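Local coordinates for protein aminoglycoside 6-adenylyltransferase (Bacillus subtilis, PDB 2PBE) that adenylates streptomycin, and also streptidine, on the O-6 hydroxyl using ATP or GTP, and so gives the bacterium resistance to streptomycin, at residues A[67-72]-A[95-100]; A[8-13]-A[43-48]; A[194-199]-A[253-258]; A[146-151]-A[261-266]. All coordinates share one frame; numbering follows the deposited sequence.

Contact 1. Residues A[67-72]-A[95-100]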
loop_
_atom_site.group_PDB
_atom_site.type_symbol
_atom_site.label_atom_id
_atom_site.label_comp_id
_atom_site.label_asym_id
_atom_site.label_seq_id
_atom_site.Cartn_x
_atom_site.Cartn_y
_atom_site.Cartn_z
ATOM N N PHE A 67 -18.068 3.615 -10.726
ATOM C CA PHE A 67 -16.891 4.293 -11.242
ATOM C C PHE A 67 -17.202 5.667 -11.804
ATOM O O PHE A 67 -16.290 6.421 -12.148
ATOM C CB PHE A 67 -16.226 3.433 -12.306
ATOM C CG PHE A 67 -15.823 2.072 -11.823
ATOM C CD1 PHE A 67 -14.980 1.932 -10.710
ATOM C CD2 PHE A 67 -16.266 0.923 -12.483
ATOM C CE1 PHE A 67 -14.569 0.644 -10.249
ATOM C CE2 PHE A 67 -15.871 -0.371 -12.041
ATOM C CZ PHE A 67 -15.015 -0.510 -10.922
ATOM N N GLY A 68 -18.489 5.992 -11.915
ATOM C CA GLY A 68 -18.847 7.303 -12.421
ATOM C C GLY A 68 -19.555 7.387 -13.756
ATOM O O GLY A 68 -19.636 6.426 -14.506
ATOM N N LYS A 69 -20.092 8.565 -14.051
ATOM C CA LYS A 69 -20.801 8.779 -15.299
ATOM C C LYS A 69 -19.847 8.678 -16.468
ATOM O O LYS A 69 -18.741 9.224 -16.444
ATOM C CB LYS A 69 -21.501 10.142 -15.279
ATOM C CG LYS A 69 -22.950 10.158 -14.742
ATOM C CD LYS A 69 -23.155 9.342 -13.465
ATOM C CE LYS A 69 -23.652 7.912 -13.750
ATOM N NZ LYS A 69 -23.317 7.018 -12.604
ATOM N N ARG A 70 -20.288 7.952 -17.492
ATOM C CA ARG A 70 -19.474 7.751 -18.679
ATOM C C ARG A 70 -20.104 8.254 -19.962
ATOM O O ARG A 70 -21.327 8.401 -20.057
ATOM C CB ARG A 70 -19.134 6.267 -18.830
ATOM C CG ARG A 70 -20.278 5.320 -18.551
ATOM C CD ARG A 70 -19.849 3.865 -18.658
ATOM N NE ARG A 70 -20.650 3.017 -17.784
ATOM C CZ ARG A 70 -21.933 2.750 -17.959
ATOM N NH1 ARG A 70 -22.594 3.257 -18.990
ATOM N NH2 ARG A 70 -22.568 1.983 -17.092
ATOM N N ILE A 71 -19.242 8.519 -20.941
ATOM C CA ILE A 71 -19.654 8.979 -22.258
ATOM C C ILE A 71 -20.151 7.746 -23.024
ATOM O O ILE A 71 -21.181 7.796 -23.683
ATOM C CB ILE A 71 -18.464 9.650 -22.987
ATOM C CG1 ILE A 71 -18.086 10.933 -22.241
ATOM C CG2 ILE A 71 -18.811 9.922 -24.443
ATOM C CD1 ILE A 71 -16.810 11.581 -22.689
HETATM N N MSE A 72 -19.417 6.640 -22.933
HETATM C CA MSE A 72 -19.838 5.397 -23.581
HETATM C C MSE A 72 -18.999 4.231 -23.096
HETATM O O MSE A 72 -18.038 4.423 -22.343
HETATM C CB MSE A 72 -19.727 5.499 -25.096
HETATM C CG MSE A 72 -18.310 5.426 -25.583
HETATM SE SE MSE A 72 -18.132 5.422 -27.500
HETATM C CE MSE A 72 -16.435 6.254 -27.605
ATOM N N LEU A 95 -15.128 5.174 -21.408
ATOM C CA LEU A 95 -14.669 6.525 -21.643
ATOM C C LEU A 95 -15.475 7.351 -20.659
ATOM O O LEU A 95 -16.668 7.571 -20.854
ATOM C CB LEU A 95 -14.951 6.976 -23.079
ATOM C CG LEU A 95 -14.437 8.405 -23.327
ATOM C CD1 LEU A 95 -12.936 8.447 -23.204
ATOM C CD2 LEU A 95 -14.882 8.910 -24.677
ATOM N N PHE A 96 -14.826 7.803 -19.592
ATOM C CA PHE A 96 -15.514 8.582 -18.564
ATOM C C PHE A 96 -15.834 10.026 -18.936
ATOM O O PHE A 96 -15.151 10.644 -19.758
ATOM C CB PHE A 96 -14.702 8.557 -17.271
ATOM C CG PHE A 96 -14.669 7.210 -16.600
ATOM C CD1 PHE A 96 -15.809 6.719 -15.929
ATOM C CD2 PHE A 96 -13.522 6.398 -16.680
ATOM C CE1 PHE A 96 -15.813 5.423 -15.336
ATOM C CE2 PHE A 96 -13.501 5.097 -16.094
ATOM C CZ PHE A 96 -14.655 4.605 -15.416
ATOM N N GLU A 97 -16.890 10.551 -18.330
ATOM C CA GLU A 97 -17.285 11.923 -18.590
ATOM C C GLU A 97 -16.203 12.916 -18.210
ATOM O O GLU A 97 -15.997 13.901 -18.910
ATOM C CB GLU A 97 -18.566 12.272 -17.833
ATOM C CG GLU A 97 -19.833 12.051 -18.614
ATOM C CD GLU A 97 -21.061 12.506 -17.849
ATOM O OE1 GLU A 97 -21.025 13.618 -17.271
ATOM O OE2 GLU A 97 -22.058 11.746 -17.817
ATOM N N ASP A 98 -15.517 12.655 -17.101
ATOM C CA ASP A 98 -14.464 13.541 -16.607
ATOM C C ASP A 98 -13.269 13.503 -17.553
ATOM O O ASP A 98 -12.330 14.280 -17.413
ATOM C CB ASP A 98 -14.021 13.123 -15.203
ATOM C CG ASP A 98 -13.110 11.905 -15.204
ATOM O OD1 ASP A 98 -13.456 10.894 -15.841
ATOM O OD2 ASP A 98 -12.040 11.965 -14.562
ATOM N N GLY A 99 -13.310 12.591 -18.519
ATOM C CA GLY A 99 -12.232 12.492 -19.482
ATOM C C GLY A 99 -11.367 11.260 -19.349
ATOM O O GLY A 99 -10.640 10.928 -20.284
ATOM N N ASN A 100 -11.424 10.571 -18.210
ATOM C CA ASN A 100 -10.585 9.393 -18.059
ATOM C C ASN A 100 -11.055 8.173 -18.837
ATOM O O ASN A 100 -12.247 8.004 -19.123
ATOM C CB ASN A 100 -10.392 9.067 -16.572
ATOM C CG ASN A 100 -9.347 9.960 -15.922
ATOM O OD1 ASN A 100 -8.170 9.917 -16.283
ATOM N ND2 ASN A 100 -9.766 10.774 -14.977
#
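The amide N of Ile71 donates to Leu95 O at 2.7 Å. Met72 O, in turn, takes the N-H of Leu95 at 3.1 Å. Ile71 and Met72 thus both stand opposite Leu95, which is a classic beta bulge between two antiparallel strands. One step further, Arg70 and Phe96 form a non-hydrogen-bonded pair. Lys69 O then receives Glu97 N at 3.0 Å.

Side chains fill in around this backbone frame. Ile71 CD1 meets the CD2 branch of Leu95 at 3.8 Å, and the selenomethionine Met72 brings its methyl to the same branch. The carboxylate of Glu97 lies alongside the start of the Lys69 chain, but the amine of Lys69 makes its salt bridge with Glu65. The Phe96 ring has CG anti to its own carbonyl carbon (chi1 -69°). This brings CE1 to 3.6 Å from Phe67 CB, while Lys69 O lies at the ring edge. A type I turn runs from Phe96 to Gly99. Asp98 OD1 accepts Asn100 N there, an Asx turn. Arg4 makes a cation-pi contact with Phe96 and a salt bridge with Asp98.

The contact joins edge strand 70-74 to strand 90-96, at the turn that links strand 90-96 to strand 101-108. Helix 6-19 packs on it: Phe67 touches Ile12 and Phe96 touches Met9.

Contact 2. Residues A[8-13]-A[43-48]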
loop_
_atom_site.group_PDB
_atom_site.type_symbol
_atom_site.label_atom_id
_atom_site.label_comp_id
_atom_site.label_asym_id
_atom_site.label_seq_id
_atom_site.Cartn_x
_atom_site.Cartn_y
_atom_site.Cartn_z
ATOM N N GLU A 8 -7.103 9.897 -7.418
ATOM C CA GLU A 8 -8.512 9.608 -7.191
ATOM C C GLU A 8 -8.997 8.378 -7.949
ATOM O O GLU A 8 -9.782 7.587 -7.417
ATOM C CB GLU A 8 -9.363 10.816 -7.585
ATOM C CG GLU A 8 -8.989 12.112 -6.864
ATOM C CD GLU A 8 -9.869 13.296 -7.257
ATOM O OE1 GLU A 8 -9.770 13.776 -8.410
ATOM O OE2 GLU A 8 -10.663 13.744 -6.401
HETATM N N MSE A 9 -8.523 8.223 -9.185
HETATM C CA MSE A 9 -8.928 7.098 -10.009
HETATM C C MSE A 9 -8.458 5.791 -9.414
HETATM O O MSE A 9 -9.238 4.849 -9.280
HETATM C CB MSE A 9 -8.372 7.242 -11.433
HETATM C CG MSE A 9 -9.033 8.342 -12.264
HETATM SE SE MSE A 9 -10.987 8.226 -12.361
HETATM C CE MSE A 9 -11.147 6.669 -13.479
HETATM N N MSE A 10 -7.182 5.740 -9.072
HETATM C CA MSE A 10 -6.610 4.540 -8.492
HETATM C C MSE A 10 -7.295 4.173 -7.201
HETATM O O MSE A 10 -7.495 2.990 -6.922
HETATM C CB MSE A 10 -5.118 4.704 -8.224
HETATM C CG MSE A 10 -4.261 4.725 -9.475
HETATM SE SE MSE A 10 -4.665 3.276 -10.727
HETATM C CE MSE A 10 -4.784 1.785 -9.497
ATOM N N ASP A 11 -7.640 5.185 -6.409
ATOM C CA ASP A 11 -8.322 4.945 -5.144
ATOM C C ASP A 11 -9.596 4.160 -5.424
ATOM O O ASP A 11 -9.828 3.112 -4.833
ATOM C CB ASP A 11 -8.694 6.267 -4.445
ATOM C CG ASP A 11 -7.487 7.007 -3.893
ATOM O OD1 ASP A 11 -6.586 6.339 -3.327
ATOM O OD2 ASP A 11 -7.447 8.255 -4.012
ATOM N N ILE A 12 -10.412 4.664 -6.337
ATOM C CA ILE A 12 -11.662 4.018 -6.682
ATOM C C ILE A 12 -11.483 2.543 -7.045
ATOM O O ILE A 12 -12.168 1.682 -6.501
ATOM C CB ILE A 12 -12.320 4.786 -7.844
ATOM C CG1 ILE A 12 -12.608 6.218 -7.392
ATOM C CG2 ILE A 12 -13.595 4.107 -8.278
ATOM C CD1 ILE A 12 -13.100 7.142 -8.477
ATOM N N PHE A 13 -10.562 2.249 -7.950
ATOM C CA PHE A 13 -10.354 0.874 -8.367
ATOM C C PHE A 13 -9.851 -0.025 -7.243
ATOM O O PHE A 13 -10.302 -1.163 -7.091
ATOM C CB PHE A 13 -9.358 0.805 -9.522
ATOM C CG PHE A 13 -9.704 1.668 -10.707
ATOM C CD1 PHE A 13 -11.045 1.939 -11.057
ATOM C CD2 PHE A 13 -8.672 2.173 -11.525
ATOM C CE1 PHE A 13 -11.353 2.710 -12.216
ATOM C CE2 PHE A 13 -8.951 2.943 -12.686
ATOM C CZ PHE A 13 -10.295 3.214 -13.035
ATOM N N GLN A 43 -2.736 8.633 -20.183
ATOM C CA GLN A 43 -3.242 8.550 -18.827
ATOM C C GLN A 43 -4.241 7.403 -18.593
ATOM O O GLN A 43 -4.598 7.132 -17.433
ATOM C CB GLN A 43 -3.798 9.942 -18.400
ATOM C CG GLN A 43 -5.372 10.098 -18.371
ATOM C CD GLN A 43 -6.008 9.941 -19.783
ATOM O OE1 GLN A 43 -5.649 10.698 -20.679
ATOM N NE2 GLN A 43 -6.938 8.965 -19.976
ATOM N N ASP A 44 -4.615 6.712 -19.679
ATOM C CA ASP A 44 -5.532 5.583 -19.650
ATOM C C ASP A 44 -5.182 4.583 -18.553
ATOM O O ASP A 44 -4.013 4.338 -18.268
ATOM C CB ASP A 44 -5.508 4.828 -20.984
ATOM C CG ASP A 44 -5.870 5.700 -22.173
ATOM O OD1 ASP A 44 -6.825 6.500 -22.067
ATOM O OD2 ASP A 44 -5.192 5.576 -23.221
ATOM N N TYR A 45 -6.206 3.984 -17.964
ATOM C CA TYR A 45 -6.005 3.009 -16.906
ATOM C C TYR A 45 -6.221 1.579 -17.358
ATOM O O TYR A 45 -7.225 1.236 -17.982
ATOM C CB TYR A 45 -6.918 3.336 -15.741
ATOM C CG TYR A 45 -6.622 4.705 -15.181
ATOM C CD1 TYR A 45 -5.524 4.902 -14.307
ATOM C CD2 TYR A 45 -7.398 5.835 -15.562
ATOM C CE1 TYR A 45 -5.198 6.205 -13.810
ATOM C CE2 TYR A 45 -7.084 7.151 -15.080
ATOM C CZ TYR A 45 -5.978 7.324 -14.200
ATOM O OH TYR A 45 -5.636 8.582 -13.736
ATOM N N ASP A 46 -5.227 0.757 -17.058
ATOM C CA ASP A 46 -5.253 -0.666 -17.396
ATOM C C ASP A 46 -5.299 -1.495 -16.143
ATOM O O ASP A 46 -4.291 -1.700 -15.493
ATOM C CB ASP A 46 -4.011 -1.050 -18.180
ATOM C CG ASP A 46 -4.280 -1.192 -19.665
ATOM O OD1 ASP A 46 -4.807 -2.259 -20.058
ATOM O OD2 ASP A 46 -3.975 -0.237 -20.435
ATOM N N ILE A 47 -6.492 -1.945 -15.797
ATOM C CA ILE A 47 -6.702 -2.712 -14.591
ATOM C C ILE A 47 -7.202 -4.113 -14.875
ATOM O O ILE A 47 -7.928 -4.333 -15.837
ATOM C CB ILE A 47 -7.740 -2.009 -13.711
ATOM C CG1 ILE A 47 -7.377 -0.526 -13.572
ATOM C CG2 ILE A 47 -7.827 -2.684 -12.347
ATOM C CD1 ILE A 47 -6.034 -0.244 -12.891
ATOM N N SER A 48 -6.809 -5.059 -14.030
ATOM C CA SER A 48 -7.246 -6.445 -14.160
ATOM C C SER A 48 -7.642 -6.964 -12.785
ATOM O O SER A 48 -6.851 -6.898 -11.838
ATOM C CB SER A 48 -6.121 -7.341 -14.695
ATOM O OG SER A 48 -5.785 -7.040 -16.028
#
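Helix 8-13 runs almost parallel to strand 45-48, at 14°, with 10.9 Å between the two short axes. Met9, Met10 and Phe13 on the helix meet Tyr45 and Ile47 on the strand.

The Tyr45 ring is the centre of the contact. Met9, a selenomethionine, sets CB over one face in a CH-pi contact, 4.0 Å from the ring centroid. Its CG reaches Tyr45 CE2 at 3.6 Å. Phe13 turns its edge to the face of Tyr45 in an offset edge-to-face pair, with planes at 73°. Met10, also a selenomethionine, bends at chi2 and chi3, which brings SE obliquely to Tyr45 CD1 at 4.0 Å, a Met-aromatic contact. Its methyl goes on to Ile47 CD1. Phe13 CD2 also packs on Ile47 CG1 at 3.6 Å.

All five side chains are buried. They seal helix 6-19 onto the mixed sheet, consistent with the family's nucleotidyltransferase fold. Strand 45-51 lies between strands 23-28 and 101-108, whose Leu28 and Leu102 touch the same side chains.

Contact 3. Residues A[194-199]-A[253-258]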
loop_
_atom_site.group_PDB
_atom_site.type_symbol
_atom_site.label_atom_id
_atom_site.label_comp_id
_atom_site.label_asym_id
_atom_site.label_seq_id
_atom_site.Cartn_x
_atom_site.Cartn_y
_atom_site.Cartn_z
ATOM N N ARG A 194 5.687 0.875 6.990
ATOM C CA ARG A 194 5.799 -0.532 6.618
ATOM C C ARG A 194 5.346 -1.350 7.796
ATOM O O ARG A 194 4.612 -2.314 7.636
ATOM C CB ARG A 194 7.246 -0.906 6.293
ATOM C CG ARG A 194 7.428 -2.346 5.848
ATOM C CD ARG A 194 8.876 -2.628 5.526
ATOM N NE ARG A 194 9.413 -1.718 4.510
ATOM C CZ ARG A 194 9.242 -1.890 3.205
ATOM N NH1 ARG A 194 8.554 -2.944 2.738
ATOM N NH2 ARG A 194 9.758 -0.998 2.371
HETATM N N MSE A 195 5.801 -0.958 8.982
HETATM C CA MSE A 195 5.432 -1.650 10.216
HETATM C C MSE A 195 3.914 -1.619 10.393
HETATM O O MSE A 195 3.303 -2.613 10.805
HETATM C CB MSE A 195 6.109 -0.977 11.423
HETATM C CG MSE A 195 6.009 -1.782 12.714
HETATM SE SE MSE A 195 6.565 -3.653 12.514
HETATM C CE MSE A 195 8.523 -3.428 12.480
HETATM N N MSE A 196 3.311 -0.475 10.084
HETATM C CA MSE A 196 1.875 -0.342 10.212
HETATM C C MSE A 196 1.179 -1.175 9.138
HETATM O O MSE A 196 0.136 -1.783 9.386
HETATM C CB MSE A 196 1.481 1.128 10.090
HETATM C CG MSE A 196 1.964 1.969 11.258
HETATM SE SE MSE A 196 1.651 3.899 11.115
HETATM C CE MSE A 196 -0.128 4.070 11.867
ATOM N N ALA A 197 1.768 -1.216 7.949
ATOM C CA ALA A 197 1.196 -1.990 6.860
ATOM C C ALA A 197 1.256 -3.472 7.205
ATOM O O ALA A 197 0.302 -4.212 6.941
ATOM C CB ALA A 197 1.942 -1.715 5.565
ATOM N N TRP A 198 2.366 -3.894 7.810
ATOM C CA TRP A 198 2.530 -5.298 8.192
ATOM C C TRP A 198 1.486 -5.673 9.240
ATOM O O TRP A 198 1.043 -6.824 9.324
ATOM C CB TRP A 198 3.926 -5.557 8.758
ATOM C CG TRP A 198 5.048 -5.702 7.727
ATOM C CD1 TRP A 198 4.904 -5.928 6.384
ATOM C CD2 TRP A 198 6.459 -5.736 7.986
ATOM N NE1 TRP A 198 6.130 -6.107 5.789
ATOM C CE2 TRP A 198 7.107 -5.999 6.740
ATOM C CE3 TRP A 198 7.252 -5.578 9.151
ATOM C CZ2 TRP A 198 8.522 -6.108 6.615
ATOM C CZ3 TRP A 198 8.668 -5.690 9.038
ATOM C CH2 TRP A 198 9.282 -5.953 7.764
ATOM N N HIS A 199 1.107 -4.696 10.056
ATOM C CA HIS A 199 0.094 -4.933 11.068
ATOM C C HIS A 199 -1.261 -5.144 10.367
ATOM O O HIS A 199 -1.995 -6.065 10.698
ATOM C CB HIS A 199 0.021 -3.733 12.014
ATOM C CG HIS A 199 -1.029 -3.861 13.069
ATOM N ND1 HIS A 199 -1.030 -4.884 13.990
ATOM C CD2 HIS A 199 -2.126 -3.109 13.328
ATOM C CE1 HIS A 199 -2.089 -4.760 14.774
ATOM N NE2 HIS A 199 -2.769 -3.694 14.391
ATOM N N ARG A 253 6.984 1.569 18.400
ATOM C CA ARG A 253 6.985 0.593 19.482
ATOM C C ARG A 253 5.653 -0.122 19.397
ATOM O O ARG A 253 5.587 -1.344 19.335
ATOM C CB ARG A 253 7.108 1.278 20.854
ATOM C CG ARG A 253 8.458 1.925 21.094
ATOM C CD ARG A 253 8.496 2.748 22.392
ATOM N NE ARG A 253 9.759 3.481 22.494
ATOM C CZ ARG A 253 9.862 4.808 22.599
ATOM N NH1 ARG A 253 8.778 5.567 22.622
ATOM N NH2 ARG A 253 11.065 5.378 22.680
ATOM N N LYS A 254 4.598 0.683 19.388
ATOM C CA LYS A 254 3.239 0.196 19.326
ATOM C C LYS A 254 3.048 -0.881 18.248
ATOM O O LYS A 254 2.687 -2.018 18.554
ATOM C CB LYS A 254 2.292 1.371 19.077
ATOM C CG LYS A 254 0.820 0.985 19.111
ATOM C CD LYS A 254 -0.103 2.195 19.138
ATOM C CE LYS A 254 -1.550 1.735 19.037
ATOM N NZ LYS A 254 -2.530 2.843 19.054
ATOM N N TYR A 255 3.327 -0.542 16.993
ATOM C CA TYR A 255 3.130 -1.501 15.909
ATOM C C TYR A 255 4.114 -2.646 15.789
ATOM O O TYR A 255 3.732 -3.734 15.341
ATOM C CB TYR A 255 2.986 -0.733 14.599
ATOM C CG TYR A 255 1.708 0.074 14.659
ATOM C CD1 TYR A 255 0.438 -0.578 14.687
ATOM C CD2 TYR A 255 1.736 1.483 14.843
ATOM C CE1 TYR A 255 -0.768 0.153 14.919
ATOM C CE2 TYR A 255 0.531 2.230 15.074
ATOM C CZ TYR A 255 -0.717 1.554 15.116
ATOM O OH TYR A 255 -1.888 2.250 15.392
ATOM N N SER A 256 5.365 -2.423 16.173
ATOM C CA SER A 256 6.354 -3.497 16.101
ATOM C C SER A 256 6.055 -4.473 17.232
ATOM O O SER A 256 6.261 -5.677 17.085
ATOM C CB SER A 256 7.781 -2.958 16.214
ATOM O OG SER A 256 7.963 -2.272 17.438
ATOM N N LYS A 257 5.567 -3.950 18.361
ATOM C CA LYS A 257 5.195 -4.802 19.489
ATOM C C LYS A 257 3.978 -5.624 19.070
ATOM O O LYS A 257 3.916 -6.829 19.285
ATOM C CB LYS A 257 4.858 -3.962 20.725
ATOM C CG LYS A 257 6.097 -3.466 21.442
ATOM C CD LYS A 257 5.792 -2.525 22.592
ATOM C CE LYS A 257 7.095 -2.003 23.213
ATOM N NZ LYS A 257 6.862 -1.026 24.309
ATOM N N ALA A 258 3.022 -4.948 18.437
ATOM C CA ALA A 258 1.812 -5.594 17.961
ATOM C C ALA A 258 2.105 -6.708 16.955
ATOM O O ALA A 258 1.538 -7.809 17.036
ATOM C CB ALA A 258 0.924 -4.565 17.331
HETATM O O HOH W 1 -0.187 -7.536 14.015
#
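Met195, a selenomethionine, points its side chain at the backbone of the other helix. Its CG lies 3.7 Å from Tyr255 CB and about as close to the amide N of Ser256. The chain then bends at chi2 and chi3, and CE comes to rest against Ser256 CB at 3.8 Å. Ser256 OG itself bonds back to Phe252 O. Further cover for Met195 comes from Phe154, Cys157 and Cys158 of helix 151-173.

Met196, the next selenomethionine, turns to the ring of Tyr255. With CG anti to its carbonyl carbon (chi1 -68°), it lays CG over one face of the ring, 4.1 Å from the centroid, a CH-pi contact. SE follows obliquely in a Met-aromatic contact, and CE reaches Tyr255 CE2 at 3.8 Å.

Helices 177-204 and 238-263 pack with helix 151-173 in the C-terminal helical bundle. Their short axes cross at 40° and come within 8.8 Å, and Met196 and Tyr255 are the closest pair along the backbones. Tyr255 lies in this crossing, and its hydroxyl is hydrogen-bonded to Glu228 of helix 223-230.

His199, one turn on from Met195, meets the ring at its edge. Its CD2 sits 3.9 Å from Tyr255 CD1, with the two planes oblique at 53°. ND1 is near the methyl of Ala258. A water lies 2.8 Å from His199 ND1 and donates a weak bond to Ala258 O.

Contact 4. Residues A[146-151]-A[261-266]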
loop_
_atom_site.group_PDB
_atom_site.type_symbol
_atom_site.label_atom_id
_atom_site.label_comp_id
_atom_site.label_asym_id
_atom_site.label_seq_id
_atom_site.Cartn_x
_atom_site.Cartn_y
_atom_site.Cartn_z
ATOM N N ILE A 146 4.164 -5.092 0.376
ATOM C CA ILE A 146 3.860 -5.480 1.749
ATOM C C ILE A 146 3.219 -6.866 1.797
ATOM O O ILE A 146 2.341 -7.169 1.001
ATOM C CB ILE A 146 2.916 -4.426 2.417
ATOM C CG1 ILE A 146 3.699 -3.143 2.721
ATOM C CG2 ILE A 146 2.242 -5.006 3.681
ATOM C CD1 ILE A 146 4.823 -3.313 3.739
ATOM N N LYS A 147 3.676 -7.696 2.731
ATOM C CA LYS A 147 3.158 -9.047 2.948
ATOM C C LYS A 147 3.700 -9.489 4.304
ATOM O O LYS A 147 4.616 -8.858 4.823
ATOM C CB LYS A 147 3.630 -9.996 1.853
ATOM C CG LYS A 147 5.107 -9.945 1.555
ATOM C CD LYS A 147 5.560 -11.178 0.786
ATOM C CE LYS A 147 5.656 -12.389 1.718
ATOM N NZ LYS A 147 6.645 -12.151 2.829
ATOM N N ARG A 148 3.135 -10.554 4.879
ATOM C CA ARG A 148 3.563 -11.030 6.203
ATOM C C ARG A 148 5.092 -11.106 6.293
ATOM O O ARG A 148 5.744 -11.820 5.515
ATOM C CB ARG A 148 2.950 -12.405 6.544
ATOM C CG ARG A 148 2.954 -12.729 8.062
ATOM C CD ARG A 148 3.118 -14.228 8.324
ATOM N NE ARG A 148 4.318 -14.685 7.624
ATOM C CZ ARG A 148 5.106 -15.704 7.981
ATOM N NH1 ARG A 148 4.829 -16.422 9.062
ATOM N NH2 ARG A 148 6.199 -15.981 7.273
ATOM N N PRO A 149 5.681 -10.388 7.251
ATOM C CA PRO A 149 7.135 -10.441 7.344
ATOM C C PRO A 149 7.631 -11.739 7.927
ATOM O O PRO A 149 6.901 -12.416 8.657
ATOM C CB PRO A 149 7.463 -9.257 8.247
ATOM C CG PRO A 149 6.300 -9.232 9.180
ATOM C CD PRO A 149 5.121 -9.454 8.247
ATOM N N THR A 150 8.858 -12.095 7.568
ATOM C CA THR A 150 9.488 -13.276 8.115
ATOM C C THR A 150 10.180 -12.687 9.341
ATOM O O THR A 150 10.281 -11.454 9.458
ATOM C CB THR A 150 10.536 -13.845 7.154
ATOM O OG1 THR A 150 11.554 -12.870 6.919
ATOM C CG2 THR A 150 9.893 -14.201 5.837
ATOM N N ALA A 151 10.638 -13.539 10.254
ATOM C CA ALA A 151 11.302 -13.064 11.467
ATOM C C ALA A 151 12.443 -12.110 11.119
ATOM O O ALA A 151 12.645 -11.066 11.767
ATOM C CB ALA A 151 11.831 -14.243 12.260
ATOM N N GLU A 261 4.354 -9.583 18.426
ATOM C CA GLU A 261 3.531 -10.383 19.303
ATOM C C GLU A 261 2.644 -11.340 18.515
ATOM O O GLU A 261 2.558 -12.524 18.848
ATOM C CB GLU A 261 2.684 -9.463 20.161
ATOM C CG GLU A 261 1.969 -10.167 21.286
ATOM C CD GLU A 261 1.213 -9.191 22.151
ATOM O OE1 GLU A 261 1.842 -8.193 22.596
ATOM O OE2 GLU A 261 0.001 -9.425 22.386
ATOM N N GLY A 262 2.006 -10.831 17.468
ATOM C CA GLY A 262 1.130 -11.660 16.666
ATOM C C GLY A 262 1.796 -12.774 15.878
ATOM O O GLY A 262 1.162 -13.796 15.601
ATOM N N LEU A 263 3.059 -12.602 15.509
ATOM C CA LEU A 263 3.747 -13.621 14.726
ATOM C C LEU A 263 4.704 -14.416 15.591
ATOM O O LEU A 263 5.315 -15.376 15.125
ATOM C CB LEU A 263 4.499 -12.989 13.550
ATOM C CG LEU A 263 3.609 -12.089 12.672
ATOM C CD1 LEU A 263 4.460 -11.235 11.768
ATOM C CD2 LEU A 263 2.620 -12.926 11.858
ATOM N N ALA A 264 4.822 -14.017 16.844
ATOM C CA ALA A 264 5.691 -14.697 17.783
ATOM C C ALA A 264 7.167 -14.515 17.391
ATOM O O ALA A 264 7.964 -15.456 17.441
ATOM C CB ALA A 264 5.326 -16.207 17.858
ATOM N N TYR A 265 7.523 -13.302 16.985
ATOM C CA TYR A 265 8.905 -13.017 16.633
ATOM C C TYR A 265 9.537 -12.308 17.816
ATOM O O TYR A 265 8.829 -11.674 18.599
ATOM C CB TYR A 265 8.985 -12.116 15.397
ATOM C CG TYR A 265 8.502 -12.749 14.100
ATOM C CD1 TYR A 265 8.511 -14.160 13.912
ATOM C CD2 TYR A 265 8.051 -11.933 13.033
ATOM C CE1 TYR A 265 8.081 -14.735 12.689
ATOM C CE2 TYR A 265 7.619 -12.498 11.799
ATOM C CZ TYR A 265 7.638 -13.896 11.638
ATOM O OH TYR A 265 7.208 -14.453 10.459
ATOM N N LYS A 266 10.860 -12.415 17.955
ATOM C CA LYS A 266 11.544 -11.753 19.058
ATOM C C LYS A 266 11.497 -10.232 18.904
ATOM O O LYS A 266 11.800 -9.691 17.830
ATOM C CB LYS A 266 13.011 -12.195 19.142
ATOM C CG LYS A 266 13.787 -11.554 20.302
ATOM C CD LYS A 266 15.228 -12.064 20.439
ATOM C CE LYS A 266 16.155 -11.489 19.370
ATOM N NZ LYS A 266 17.566 -11.878 19.595
#
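The Tyr265 ring is held between two groups. Ala151 CA lies over the centre of one face, 3.5 Å from the centroid in a CH-pi contact, and Leu263 CB covers the opposite face. At the edge, in the ring plane, is Pro149 O. The hydroxyl of Tyr265 donates to that oxygen at 2.7 Å, in the carbonyl plane and on a lone pair. This bond and the two covered faces would limit the rotation of the ring.

The same hydroxyl sits above one face of the Arg148 guanidinium, off toward its rim and without a hydrogen bond. Guanidinium and ring are turned 70° apart. Leu263 spreads its branches: CD1 touches Pro149 CG at 3.8 Å and CD2 touches Arg148 CD at 3.8 Å.

The contact joins the loop that leads into one helix to the end of another. Thr150 is the N-cap of helix 151-173, its OG1 accepting from Glu153 N. Ala264, with positive phi, is the C-prime residue of a Schellman motif that ends helix 238-263.

In the fold
The four contacts fall into two groups on opposite sides of the chain's centre. Contacts 1 and 2 belong to the sheet region and touch each other, for example through Phe67 and Ile12. Contacts 3 and 4 lie in the helical region, share helix 238-263 and meet where Trp198 packs on Pro149. Contacts 2 and 3 are buried and set methionine side chains (modelled as selenomethionine) against a tyrosine ring, one between a helix and a sheet, the other between helices. Contact 1 is only partly buried and depends on backbone bonds between strands. Contact 4 is at the surface, where one tyrosine hydroxyl bond adds to packing between a helix end and the loop that starts another helix.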